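Local coordinates for protein lectin (PDB 4HR6) that binds galactose-type sugars through its beta-trefoil domains, as a chain of a nontoxic, three-chain lectin homologous to type II ribosome-inactivating proteins, at residues N158-E163 / D243-I248; C19-G24 / I34-G39; D84-V89 / N97-D102; P137-I142 / S172-S177. All blocks are in the same frame, centred on the assembly; numbering follows the deposited sequence.

In the fold
Two beta-trefoil domains share the four contacts: interactions 2 and 3 belong to the first, interactions 1 and 4 to the second. Interactions 2 and 4 are buried and rest on paired antiparallel strands; the short hairpin of interaction 2 adds a disulfide and a bound galactoside, whereas interaction 4 is a sheet packed by apolar side chains. Interactions 1 and 3 lie nearer the surface and have no backbone hydrogen bond across them. A lysine over an indole carries interaction 1, and a tyrosine-carboxylate bond interaction 3. Interactions 1 and 4 do not touch but share a neighbour, strand 148-153, which pairs with strand 158-163 and touches Trp173 and Ile142.

Interaction 1: residues N158-E163 / D243-I248; sequences NMWLEE and DLKKII
Lys245 lies across the indole of Trp160 and uses both its chain and its charge against the ring. The methylene carbon CG sits over the face, 3.4 Å from the centroid of the five-membered ring and only 14° off the normal, a close CH-pi contact. Bends at chi2 and chi4 bring the end of the chain back, which leaves Lys245 NZ 4.4 Å from the same centroid, an off-centre cation-pi contact. A lysine suits this half-covered place because its greasy stem can pack while its amino end stays close to the ring and to Glu162. On the other side a chi1 of 54°, with CG between the backbone N and carbonyl carbon, sets the indole against Lys245. The indole is also held at its edge: Trp160 NE1 donates to Glu162 OE1 at 2.8 Å, a bent bond (132°) near the ring plane, received on the anti lone pair. That oxygen lies 4.1 Å from Lys245 NZ, too far for a salt bridge but near enough that the charges probably attract.

In the beta-trefoil, strand 158-163 pairs with strand 148-153, while strand 247-250 pairs with strands 201-208 and 234-237, so the contact joins two separate sheets of one domain. Ile247 fills the inner side. Being branched, it offers separate carbons, CG2 to Met159 CE at 4.0 Å and CD1 to Leu161 CG at 4.4 Å; Ile204 and Val237 extend this buried layer. Between the backbones a water molecule donates to Met159 O at 2.6 Å and accepts from Ile247 N at 2.9 Å, bridging strands that do not bond directly.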
loop_
_atom_site.group_PDB
_atom_site.type_symbol
_atom_site.label_atom_id
_atom_site.label_comp_id
_atom_site.label_asym_id
_atom_site.label_seq_id
_atom_site.Cartn_x
_atom_site.Cartn_y
_atom_site.Cartn_z
ATOM N N ASN C 158 -5.115 2.716 26.717
ATOM C CA ASN C 158 -6.261 2.578 25.810
ATOM C C ASN C 158 -6.055 3.231 24.436
ATOM O O ASN C 158 -5.062 3.916 24.211
ATOM C CB ASN C 158 -7.506 3.154 26.466
ATOM C CG ASN C 158 -8.284 2.111 27.221
ATOM O OD1 ASN C 158 -7.750 1.454 28.114
ATOM N ND2 ASN C 158 -9.552 1.936 26.854
ATOM N N MET C 159 -6.997 3.016 23.522
ATOM C CA MET C 159 -6.930 3.671 22.215
ATOM C C MET C 159 -8.285 3.934 21.561
ATOM O O MET C 159 -9.204 3.128 21.664
ATOM C CB MET C 159 -6.007 2.892 21.256
ATOM C CG MET C 159 -6.574 1.595 20.704
ATOM S SD MET C 159 -5.665 1.081 19.229
ATOM C CE MET C 159 -6.994 0.318 18.300
ATOM N N TRP C 160 -8.392 5.094 20.916
ATOM C CA TRP C 160 -9.558 5.455 20.107
ATOM C C TRP C 160 -9.201 6.588 19.131
ATOM O O TRP C 160 -8.052 7.035 19.057
ATOM C CB TRP C 160 -10.751 5.860 20.997
ATOM C CG TRP C 160 -10.449 6.945 21.994
ATOM C CD1 TRP C 160 -10.223 8.269 21.741
ATOM C CD2 TRP C 160 -10.347 6.789 23.414
ATOM N NE1 TRP C 160 -9.965 8.946 22.917
ATOM C CE2 TRP C 160 -10.052 8.059 23.959
ATOM C CE3 TRP C 160 -10.486 5.696 24.281
ATOM C CZ2 TRP C 160 -9.882 8.263 25.329
ATOM C CZ3 TRP C 160 -10.318 5.901 25.639
ATOM C CH2 TRP C 160 -10.019 7.176 26.151
ATOM N N LEU C 161 -10.204 7.065 18.409
ATOM C CA LEU C 161 -10.016 8.124 17.424
ATOM C C LEU C 161 -10.116 9.533 18.002
ATOM O O LEU C 161 -11.077 9.888 18.687
ATOM C CB LEU C 161 -11.011 7.938 16.280
ATOM C CG LEU C 161 -10.734 6.668 15.474
ATOM C CD1 LEU C 161 -11.901 6.342 14.554
ATOM C CD2 LEU C 161 -9.441 6.822 14.700
ATOM N N GLU C 162 -9.085 10.317 17.728
ATOM C CA GLU C 162 -9.041 11.719 18.066
ATOM C C GLU C 162 -8.743 12.482 16.775
ATOM O O GLU C 162 -8.431 11.877 15.750
ATOM C CB GLU C 162 -7.948 11.958 19.105
ATOM C CG GLU C 162 -8.288 11.381 20.480
ATOM C CD GLU C 162 -9.415 12.139 21.184
ATOM O OE1 GLU C 162 -10.236 11.496 21.877
ATOM O OE2 GLU C 162 -9.491 13.377 21.034
ATOM N N GLU C 163 -8.866 13.801 16.830
ATOM C CA GLU C 163 -8.511 14.655 15.723
ATOM C C GLU C 163 -7.006 14.568 15.531
ATOM O O GLU C 163 -6.246 14.668 16.497
ATOM C CB GLU C 163 -8.907 16.110 16.007
ATOM C CG GLU C 163 -9.258 16.919 14.768
ATOM C CD GLU C 163 -10.642 16.599 14.218
ATOM O OE1 GLU C 163 -10.763 16.383 12.992
ATOM O OE2 GLU C 163 -11.613 16.560 15.006
ATOM N N ASP C 243 -17.581 9.036 18.827
ATOM C CA ASP C 243 -17.734 9.509 20.206
ATOM C C ASP C 243 -17.841 8.364 21.212
ATOM O O ASP C 243 -17.526 8.557 22.375
ATOM C CB ASP C 243 -18.929 10.469 20.332
ATOM C CG ASP C 243 -18.755 11.728 19.492
ATOM O OD1 ASP C 243 -17.742 12.440 19.674
ATOM O OD2 ASP C 243 -19.629 12.002 18.642
ATOM N N LEU C 244 -18.251 7.178 20.766
ATOM C CA LEU C 244 -18.277 5.993 21.636
ATOM C C LEU C 244 -16.919 5.595 22.213
ATOM O O LEU C 244 -16.861 4.815 23.167
ATOM C CB LEU C 244 -18.880 4.779 20.902
ATOM C CG LEU C 244 -20.403 4.788 20.734
ATOM C CD1 LEU C 244 -20.877 3.626 19.878
ATOM C CD2 LEU C 244 -21.102 4.778 22.093
ATOM N N LYS C 245 -15.833 6.097 21.623
ATOM C CA LYS C 245 -14.474 5.774 22.064
ATOM C C LYS C 245 -14.136 4.268 22.032
ATOM O O LYS C 245 -13.234 3.830 22.747
ATOM C CB LYS C 245 -14.221 6.349 23.464
ATOM C CG LYS C 245 -13.515 7.689 23.465
ATOM C CD LYS C 245 -14.398 8.809 22.961
ATOM C CE LYS C 245 -13.682 10.150 23.053
ATOM N NZ LYS C 245 -13.284 10.484 24.453
ATOM N N LYS C 246 -14.842 3.491 21.200
ATOM C CA LYS C 246 -14.637 2.035 21.116
ATOM C C LYS C 246 -14.245 1.529 19.710
ATOM O O LYS C 246 -15.030 1.609 18.750
ATOM C CB LYS C 246 -15.883 1.268 21.610
ATOM C CG LYS C 246 -15.809 0.763 23.054
ATOM C CD LYS C 246 -16.229 1.829 24.058
ATOM C CE LYS C 246 -16.300 1.305 25.491
ATOM N NZ LYS C 246 -15.079 1.613 26.292
ATOM N N ILE C 247 -13.031 0.988 19.617
ATOM C CA ILE C 247 -12.585 0.236 18.447
ATOM C C ILE C 247 -12.766 -1.250 18.743
ATOM O O ILE C 247 -12.251 -1.756 19.741
ATOM C CB ILE C 247 -11.100 0.502 18.123
ATOM C CG1 ILE C 247 -10.823 2.004 18.046
ATOM C CG2 ILE C 247 -10.695 -0.212 16.828
ATOM C CD1 ILE C 247 -11.747 2.742 17.095
ATOM N N ILE C 248 -13.499 -1.938 17.875
ATOM C CA ILE C 248 -13.777 -3.350 18.048
ATOM C C ILE C 248 -13.268 -4.174 16.861
ATOM O O ILE C 248 -12.863 -3.616 15.843
ATOM C CB ILE C 248 -15.294 -3.601 18.229
ATOM C CG1 ILE C 248 -16.069 -3.281 16.949
ATOM C CG2 ILE C 248 -15.825 -2.785 19.404
ATOM C CD1 ILE C 248 -17.540 -3.637 17.003
HETATM O O HOH W 1 -10.934 1.220 21.544
#

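Interaction 2: residues C19-G24 / I34-G39; sequences CVDVAG and ILYPCG. With AMG (methyl alpha-D-galactopyranoside), chain D.
Asp21 and Tyr36 stand side by side on one face of the hairpin and together hold methyl alpha-D-galactopyranoside, one by hydrogen bonds and the other by its ring face. The carboxylate spans two hydroxyls: AMG O3 donates to Asp21 OD1 at 2.6 Å and AMG O4 to Asp21 OD2 at 2.8 Å. Gly24 N gives O4 a further bond of 3.0 Å. One face of the Tyr36 ring supports the C3-C4-C5 side of the sugar, AMG C4 lying 3.7 Å above its plane, while Ile34 CD1 approaches AMG C6. Asp21 swings CG away from its own backbone N (chi1 171°), which carries the carboxylate past Tyr36 CB to the sugar.

Behind this shell the antiparallel strands set the spacing: Cys19 and Tyr36, and Asp21 and Ile34, are hydrogen-bonded pairs, the shortest bond being Ile34 N to Asp21 O at 2.7 Å. The Cys19-Cys38 disulfide staples the end away from the sugar. Farther out, Gln44 of the Gln-x-Trp repeat bonds to Asp21 OD1 and Trp46 to Val20 O; Asn43 and Gln41 also bond to the sugar.

Because O4 both donates and accepts while an aromatic face supports the apolar carbons around C4, the site reads the axial hydroxyl, consistent with preference for galactose over glucose.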
loop_
_atom_site.group_PDB
_atom_site.type_symbol
_atom_site.label_atom_id
_atom_site.label_comp_id
_atom_site.label_asym_id
_atom_site.label_seq_id
_atom_site.Cartn_x
_atom_site.Cartn_y
_atom_site.Cartn_z
ATOM N N CYS C 19 16.008 -10.740 12.620
ATOM C CA CYS C 19 16.211 -11.413 11.345
ATOM C C CYS C 19 16.517 -12.908 11.475
ATOM O O CYS C 19 17.171 -13.346 12.425
ATOM C CB CYS C 19 17.327 -10.712 10.575
ATOM S SG CYS C 19 16.741 -9.237 9.710
ATOM N N VAL C 20 16.017 -13.671 10.503
ATOM C CA VAL C 20 16.320 -15.079 10.357
ATOM C C VAL C 20 17.795 -15.220 9.929
ATOM O O VAL C 20 18.266 -14.587 8.976
ATOM C CB VAL C 20 15.355 -15.741 9.362
ATOM C CG1 VAL C 20 15.730 -17.190 9.111
ATOM C CG2 VAL C 20 13.924 -15.643 9.883
ATOM N N ASP C 21 18.520 -16.047 10.674
ATOM C CA ASP C 21 19.981 -16.036 10.672
ATOM C C ASP C 21 20.439 -17.471 10.939
ATOM O O ASP C 21 20.020 -18.086 11.925
ATOM C CB ASP C 21 20.467 -15.046 11.750
ATOM C CG ASP C 21 21.973 -15.095 11.991
ATOM O OD1 ASP C 21 22.610 -14.017 12.086
ATOM O OD2 ASP C 21 22.514 -16.210 12.116
ATOM N N VAL C 22 21.255 -18.023 10.045
ATOM C CA VAL C 22 21.756 -19.389 10.247
ATOM C C VAL C 22 22.923 -19.315 11.245
ATOM O O VAL C 22 23.922 -18.637 10.999
ATOM C CB VAL C 22 22.077 -20.155 8.924
ATOM C CG1 VAL C 22 22.689 -19.253 7.865
ATOM C CG2 VAL C 22 22.966 -21.366 9.192
ATOM N N ALA C 23 22.756 -19.998 12.381
ATOM C CA ALA C 23 23.622 -19.819 13.555
ATOM C C ALA C 23 25.120 -19.923 13.242
ATOM O O ALA C 23 25.579 -20.950 12.753
ATOM C CB ALA C 23 23.244 -20.824 14.632
ATOM N N GLY C 24 25.853 -18.835 13.497
ATOM C CA GLY C 24 27.317 -18.809 13.397
ATOM C C GLY C 24 27.936 -18.927 12.012
ATOM O O GLY C 24 29.163 -18.985 11.886
ATOM N N ILE C 34 18.447 -19.164 13.848
ATOM C CA ILE C 34 18.003 -18.354 14.974
ATOM C C ILE C 34 17.398 -17.013 14.531
ATOM O O ILE C 34 17.518 -16.626 13.368
ATOM C CB ILE C 34 19.193 -18.043 15.913
ATOM C CG1 ILE C 34 20.338 -17.370 15.145
ATOM C CG2 ILE C 34 19.689 -19.321 16.574
ATOM C CD1 ILE C 34 21.361 -16.685 16.023
ATOM N N LEU C 35 16.755 -16.320 15.472
ATOM C CA LEU C 35 16.540 -14.884 15.363
ATOM C C LEU C 35 17.806 -14.189 15.821
ATOM O O LEU C 35 18.396 -14.594 16.809
ATOM C CB LEU C 35 15.410 -14.409 16.270
ATOM C CG LEU C 35 13.970 -14.799 15.977
ATOM C CD1 LEU C 35 13.080 -14.030 16.942
ATOM C CD2 LEU C 35 13.581 -14.519 14.532
ATOM N N TYR C 36 18.196 -13.119 15.136
ATOM C CA TYR C 36 19.390 -12.364 15.499
ATOM C C TYR C 36 19.265 -10.928 14.969
ATOM O O TYR C 36 18.636 -10.711 13.947
ATOM C CB TYR C 36 20.637 -13.058 14.922
ATOM C CG TYR C 36 21.932 -12.685 15.612
ATOM C CD1 TYR C 36 22.356 -13.360 16.765
ATOM C CD2 TYR C 36 22.733 -11.657 15.126
ATOM C CE1 TYR C 36 23.541 -13.018 17.407
ATOM C CE2 TYR C 36 23.919 -11.306 15.765
ATOM C CZ TYR C 36 24.317 -11.991 16.903
ATOM O OH TYR C 36 25.488 -11.643 17.524
ATOM N N PRO C 37 19.853 -9.942 15.667
ATOM C CA PRO C 37 19.871 -8.583 15.136
ATOM C C PRO C 37 20.166 -8.527 13.634
ATOM O O PRO C 37 21.093 -9.193 13.165
ATOM C CB PRO C 37 21.003 -7.923 15.925
ATOM C CG PRO C 37 21.022 -8.641 17.233
ATOM C CD PRO C 37 20.359 -9.983 17.050
ATOM N N CYS C 38 19.371 -7.750 12.896
ATOM C CA CYS C 38 19.532 -7.644 11.456
ATOM C C CYS C 38 20.810 -6.916 11.140
ATOM O O CYS C 38 21.135 -5.916 11.771
ATOM C CB CYS C 38 18.363 -6.902 10.819
ATOM S SG CYS C 38 16.788 -7.729 11.047
ATOM N N GLY C 39 21.537 -7.446 10.162
ATOM C CA GLY C 39 22.746 -6.812 9.654
ATOM C C GLY C 39 22.987 -7.252 8.225
ATOM O O GLY C 39 22.161 -7.946 7.634
HETATM C C1 AMG D . 28.008 -14.438 14.654
HETATM C C2 AMG D . 27.318 -14.075 13.338
HETATM C C3 AMG D . 25.834 -13.759 13.542
HETATM C C4 AMG D . 25.121 -14.820 14.386
HETATM C C5 AMG D . 25.935 -15.225 15.626
HETATM C C6 AMG D . 25.327 -16.444 16.321
HETATM C C7 AMG D . 29.389 -12.951 15.941
HETATM O O1 AMG D . 28.067 -13.289 15.515
HETATM O O2 AMG D . 27.973 -12.941 12.759
HETATM O O3 AMG D . 25.179 -13.645 12.269
HETATM O O4 AMG D . 24.834 -15.965 13.575
HETATM O O5 AMG D . 27.298 -15.517 15.284
HETATM O O6 AMG D . 25.456 -16.318 17.742
#

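Interaction 3: residues D84-V89 / N97-D102; sequences DISWDV and NPNYED
Tyr100 and Asp84 form the hydrogen bond that crosses this contact. Tyr100 OH donates to Asp84 OD1 at 2.6 Å, and the oxygen is met nearly along its C-O direction. The carboxylate comes to the ring at its edge, close to its plane, with the two flat groups turned 24° apart. A tyrosine suits the position because its long, rigid ring carries a hydroxyl from the turn out to the carboxylate of Asp84, a buried residue.

Other polar bonds shape the turn itself. Asn97 OD1 accepts from Asn99 N at 2.9 Å, an Asx turn, and Asn97 O accepts from Tyr100 N at 2.9 Å, which closes a type I beta turn. Asn97 thus secures the turn with side chain and main chain together. With CG anti to the backbone N (chi1 -178°), its amide reaches back so that ND2 bonds to Glu83 O, just before segment 84-89.

In the first beta-trefoil domain this turn follows the small hairpin of strands 88-89 and 95-96, and Trp87 probably takes the tryptophan place of a Gln-x-Trp repeat. Its NE1 bonds to Leu61 O of strand 59-62. Gln164 of another chain reaches the backbone here, bonding to Trp87 O and Val89 N.

The remaining contacts are van der Waals. Pro98, whose ring suits the second position of a type I turn, lies along the 84-89 backbone: its CG is 4.1 Å from Asp88 CB and its CD 4.2 Å from Ser86 CB. The six-membered ring of Trp87 comes near the turn's first residue, CE3 lying 3.9 Å from Asn97 N.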
loop_
_atom_site.group_PDB
_atom_site.type_symbol
_atom_site.label_atom_id
_atom_site.label_comp_id
_atom_site.label_asym_id
_atom_site.label_seq_id
_atom_site.Cartn_x
_atom_site.Cartn_y
_atom_site.Cartn_z
ATOM N N ASP C 84 10.413 -31.697 1.735
ATOM C CA ASP C 84 10.890 -31.086 2.979
ATOM C C ASP C 84 11.573 -29.732 2.783
ATOM O O ASP C 84 11.917 -29.065 3.765
ATOM C CB ASP C 84 11.852 -32.043 3.701
ATOM C CG ASP C 84 11.179 -33.344 4.141
ATOM O OD1 ASP C 84 9.949 -33.350 4.373
ATOM O OD2 ASP C 84 11.889 -34.367 4.266
ATOM N N ILE C 85 11.765 -29.334 1.526
ATOM C CA ILE C 85 12.426 -28.066 1.194
ATOM C C ILE C 85 11.545 -27.131 0.337
ATOM O O ILE C 85 12.037 -26.146 -0.232
ATOM C CB ILE C 85 13.793 -28.310 0.509
ATOM C CG1 ILE C 85 13.665 -29.313 -0.642
ATOM C CG2 ILE C 85 14.801 -28.815 1.528
ATOM C CD1 ILE C 85 14.905 -29.399 -1.506
ATOM N N SER C 86 10.249 -27.446 0.262
ATOM C CA SER C 86 9.247 -26.567 -0.344
ATOM C C SER C 86 8.821 -25.481 0.650
ATOM O O SER C 86 8.711 -25.739 1.854
ATOM C CB SER C 86 8.006 -27.365 -0.749
ATOM O OG SER C 86 8.306 -28.329 -1.730
ATOM N N TRP C 87 8.575 -24.272 0.152
ATOM C CA TRP C 87 8.079 -23.191 1.003
ATOM C C TRP C 87 7.059 -22.318 0.275
ATOM O O TRP C 87 7.104 -22.172 -0.950
ATOM C CB TRP C 87 9.238 -22.355 1.527
ATOM C CG TRP C 87 10.204 -23.150 2.357
ATOM C CD1 TRP C 87 11.420 -23.642 1.962
ATOM C CD2 TRP C 87 10.025 -23.570 3.718
ATOM N NE1 TRP C 87 12.012 -24.325 2.995
ATOM C CE2 TRP C 87 11.177 -24.302 4.083
ATOM C CE3 TRP C 87 9.005 -23.393 4.664
ATOM C CZ2 TRP C 87 11.339 -24.852 5.358
ATOM C CZ3 TRP C 87 9.165 -23.942 5.930
ATOM C CH2 TRP C 87 10.324 -24.663 6.265
ATOM N N ASP C 88 6.114 -21.783 1.043
ATOM C CA ASP C 88 5.119 -20.855 0.535
ATOM C C ASP C 88 5.027 -19.663 1.493
ATOM O O ASP C 88 4.984 -19.841 2.709
ATOM C CB ASP C 88 3.769 -21.556 0.401
ATOM C CG ASP C 88 2.768 -20.766 -0.428
ATOM O OD1 ASP C 88 3.097 -19.672 -0.922
ATOM O OD2 ASP C 88 1.633 -21.254 -0.602
ATOM N N VAL C 89 5.040 -18.454 0.932
ATOM C CA VAL C 89 4.839 -17.212 1.686
ATOM C C VAL C 89 3.454 -16.651 1.347
ATOM O O VAL C 89 3.073 -16.581 0.171
ATOM C CB VAL C 89 5.931 -16.182 1.337
ATOM C CG1 VAL C 89 5.831 -14.935 2.203
ATOM C CG2 VAL C 89 7.305 -16.813 1.486
ATOM N N ASN C 97 5.370 -24.846 4.863
ATOM C CA ASN C 97 5.639 -25.888 3.871
ATOM C C ASN C 97 4.331 -26.527 3.415
ATOM O O ASN C 97 3.693 -27.227 4.189
ATOM C CB ASN C 97 6.547 -26.964 4.474
ATOM C CG ASN C 97 6.911 -28.066 3.477
ATOM O OD1 ASN C 97 6.038 -28.683 2.832
ATOM N ND2 ASN C 97 8.207 -28.334 3.363
ATOM N N PRO C 98 3.933 -26.312 2.151
ATOM C CA PRO C 98 2.633 -26.787 1.631
ATOM C C PRO C 98 2.254 -28.240 1.975
ATOM O O PRO C 98 1.066 -28.558 2.078
ATOM C CB PRO C 98 2.793 -26.648 0.115
ATOM C CG PRO C 98 3.820 -25.596 -0.079
ATOM C CD PRO C 98 4.726 -25.621 1.116
ATOM N N ASN C 99 3.249 -29.108 2.133
ATOM C CA ASN C 99 2.997 -30.528 2.425
ATOM C C ASN C 99 2.568 -30.779 3.877
ATOM O O ASN C 99 1.768 -31.682 4.143
ATOM C CB ASN C 99 4.235 -31.372 2.079
ATOM C CG ASN C 99 4.636 -31.257 0.615
ATOM O OD1 ASN C 99 5.770 -30.886 0.296
ATOM N ND2 ASN C 99 3.702 -31.562 -0.282
ATOM N N TYR C 100 3.097 -29.980 4.804
ATOM C CA TYR C 100 2.744 -30.079 6.222
ATOM C C TYR C 100 1.803 -28.943 6.592
ATOM O O TYR C 100 2.207 -27.941 7.171
ATOM C CB TYR C 100 4.011 -30.063 7.067
ATOM C CG TYR C 100 4.989 -31.114 6.610
ATOM C CD1 TYR C 100 6.066 -30.783 5.797
ATOM C CD2 TYR C 100 4.815 -32.450 6.956
ATOM C CE1 TYR C 100 6.957 -31.748 5.362
ATOM C CE2 TYR C 100 5.699 -33.424 6.526
ATOM C CZ TYR C 100 6.768 -33.069 5.726
ATOM O OH TYR C 100 7.651 -34.032 5.292
ATOM N N GLU C 101 0.529 -29.130 6.264
ATOM C CA GLU C 101 -0.418 -28.023 6.180
ATOM C C GLU C 101 -0.743 -27.339 7.510
ATOM O O GLU C 101 -1.208 -26.200 7.520
ATOM C CB GLU C 101 -1.713 -28.483 5.494
ATOM C CG GLU C 101 -2.505 -27.339 4.875
ATOM C CD GLU C 101 -3.709 -27.804 4.080
ATOM O OE1 GLU C 101 -4.389 -26.943 3.479
ATOM O OE2 GLU C 101 -3.981 -29.025 4.057
ATOM N N ASP C 102 -0.499 -28.014 8.627
ATOM C CA ASP C 102 -0.916 -27.487 9.923
ATOM C C ASP C 102 0.167 -26.673 10.606
ATOM O O ASP C 102 -0.098 -25.992 11.597
ATOM C CB ASP C 102 -1.355 -28.632 10.831
ATOM C CG ASP C 102 -2.538 -29.390 10.266
ATOM O OD1 ASP C 102 -3.527 -28.738 9.860
ATOM O OD2 ASP C 102 -2.475 -30.638 10.226
#

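Interaction 4: residues P137-I142 / S172-S177; sequences PIIGSI and SWALYS
A core sheet of the second beta-trefoil domain pairs Ile138 with Leu175 and Gly140 with Trp173, both antiparallel hydrogen-bonded pairs. Each is closed by two bonds; Leu175 N to Ile138 O is 2.9 Å, as is Trp173 N to Gly140 O. Between them, in a non-hydrogen-bonded pair, Ile139 CD1 bends over Ala174 CB at 3.7 Å, a small residue meeting a large one. Gly140 puts no side chain on the face where Trp173 lies, and its carbonyl oxygen lies at the indole edge. On that same face Ile138 CB packs against Leu175 CB.

Trp173 is the tryptophan of a Gln-x-Trp repeat, the signature of ricin-type trefoils. Ile142 CD1 comes over its face, 4.1 Å from Trp173 CG, the side chains crossing at about a right angle, while Trp173 NE1 bonds to Leu150 O in strand 148-153. The indole thus ties this sheet to the next hairpin by one polar bond amid apolar packing, which the branched Ile142 suits well.

At the other end Pro137 lies alongside Tyr176. Its CG sits 3.9 Å from the ring centroid, a CH-pi contact in which the compact, puckered proline ring lays a C-H on the aromatic face, toward its rim. Tyr176 OH bonds to Arg187, and its ring takes a cation-pi contact from Arg182.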
loop_
_atom_site.group_PDB
_atom_site.type_symbol
_atom_site.label_atom_id
_atom_site.label_comp_id
_atom_site.label_asym_id
_atom_site.label_seq_id
_atom_site.Cartn_x
_atom_site.Cartn_y
_atom_site.Cartn_z
ATOM N N PRO C 137 10.865 -1.136 11.308
ATOM C CA PRO C 137 9.438 -0.889 11.473
ATOM C C PRO C 137 9.002 0.331 10.659
ATOM O O PRO C 137 9.765 1.294 10.536
ATOM C CB PRO C 137 9.283 -0.602 12.977
ATOM C CG PRO C 137 10.580 -0.979 13.612
ATOM C CD PRO C 137 11.625 -0.861 12.546
ATOM N N ILE C 138 7.786 0.278 10.132
ATOM C CA ILE C 138 7.221 1.388 9.374
ATOM C C ILE C 138 6.475 2.304 10.336
ATOM O O ILE C 138 5.470 1.899 10.923
ATOM C CB ILE C 138 6.194 0.904 8.311
ATOM C CG1 ILE C 138 6.796 -0.145 7.370
ATOM C CG2 ILE C 138 5.639 2.093 7.530
ATOM C CD1 ILE C 138 8.050 0.309 6.675
ATOM N N ILE C 139 6.942 3.539 10.469
ATOM C CA ILE C 139 6.300 4.523 11.331
ATOM C C ILE C 139 5.226 5.307 10.602
ATOM O O ILE C 139 5.475 5.856 9.531
ATOM C CB ILE C 139 7.303 5.596 11.834
ATOM C CG1 ILE C 139 8.555 4.968 12.462
ATOM C CG2 ILE C 139 6.615 6.573 12.788
ATOM C CD1 ILE C 139 8.272 3.942 13.524
ATOM N N GLY C 140 4.055 5.439 11.211
ATOM C CA GLY C 140 3.080 6.396 10.716
ATOM C C GLY C 140 1.867 6.585 11.595
ATOM O O GLY C 140 1.778 6.008 12.688
ATOM N N SER C 141 0.948 7.429 11.128
ATOM C CA SER C 141 -0.365 7.573 11.749
ATOM C C SER C 141 -1.307 6.631 11.072
ATOM O O SER C 141 -1.076 6.228 9.931
ATOM C CB SER C 141 -0.902 8.994 11.590
ATOM O OG SER C 141 0.036 9.930 12.076
ATOM N N ILE C 142 -2.366 6.262 11.782
ATOM C CA ILE C 142 -3.395 5.422 11.227
ATOM C C ILE C 142 -4.678 6.230 11.222
ATOM O O ILE C 142 -5.158 6.643 12.290
ATOM C CB ILE C 142 -3.577 4.141 12.036
ATOM C CG1 ILE C 142 -2.265 3.377 12.086
ATOM C CG2 ILE C 142 -4.673 3.293 11.425
ATOM C CD1 ILE C 142 -2.278 2.191 13.036
ATOM N N SER C 172 1.458 8.288 16.915
ATOM C CA SER C 172 2.484 7.654 16.097
ATOM C C SER C 172 2.659 6.182 16.463
ATOM O O SER C 172 2.863 5.824 17.641
ATOM C CB SER C 172 3.803 8.416 16.209
ATOM O OG SER C 172 4.839 7.729 15.524
ATOM N N TRP C 173 2.566 5.340 15.437
ATOM C CA TRP C 173 2.564 3.887 15.571
ATOM C C TRP C 173 3.688 3.276 14.758
ATOM O O TRP C 173 4.097 3.818 13.712
ATOM C CB TRP C 173 1.227 3.331 15.106
ATOM C CG TRP C 173 0.084 3.930 15.858
ATOM C CD1 TRP C 173 -0.653 5.016 15.505
ATOM C CD2 TRP C 173 -0.421 3.495 17.123
ATOM N NE1 TRP C 173 -1.605 5.281 16.462
ATOM C CE2 TRP C 173 -1.482 4.360 17.471
ATOM C CE3 TRP C 173 -0.080 2.456 17.998
ATOM C CZ2 TRP C 173 -2.208 4.215 18.658
ATOM C CZ3 TRP C 173 -0.807 2.306 19.172
ATOM C CH2 TRP C 173 -1.856 3.184 19.493
ATOM N N ALA C 174 4.189 2.146 15.240
ATOM C CA ALA C 174 5.271 1.451 14.589
ATOM C C ALA C 174 4.789 0.076 14.183
ATOM O O ALA C 174 4.343 -0.706 15.026
ATOM C CB ALA C 174 6.461 1.351 15.515
ATOM N N LEU C 175 4.865 -0.197 12.877
ATOM C CA LEU C 175 4.437 -1.472 12.311
ATOM C C LEU C 175 5.639 -2.413 12.160
ATOM O O LEU C 175 6.574 -2.139 11.407
ATOM C CB LEU C 175 3.759 -1.255 10.965
ATOM C CG LEU C 175 2.338 -0.678 10.957
ATOM C CD1 LEU C 175 2.195 0.567 11.825
ATOM C CD2 LEU C 175 1.941 -0.361 9.526
ATOM N N TYR C 176 5.598 -3.524 12.884
ATOM C CA TYR C 176 6.727 -4.452 12.959
ATOM C C TYR C 176 6.524 -5.609 11.999
ATOM O O TYR C 176 5.389 -5.938 11.630
ATOM C CB TYR C 176 6.905 -4.982 14.405
ATOM C CG TYR C 176 7.786 -4.117 15.277
ATOM C CD1 TYR C 176 7.439 -2.809 15.555
ATOM C CD2 TYR C 176 8.972 -4.614 15.831
ATOM C CE1 TYR C 176 8.238 -1.996 16.339
ATOM C CE2 TYR C 176 9.780 -3.807 16.619
ATOM C CZ TYR C 176 9.403 -2.496 16.869
ATOM O OH TYR C 176 10.184 -1.672 17.646
ATOM N N SER C 177 7.641 -6.238 11.631
ATOM C CA SER C 177 7.671 -7.333 10.661
ATOM C C SER C 177 6.847 -8.529 11.096
ATOM O O SER C 177 6.402 -9.315 10.264
ATOM C CB SER C 177 9.120 -7.773 10.431
ATOM O OG SER C 177 9.935 -6.672 10.041
#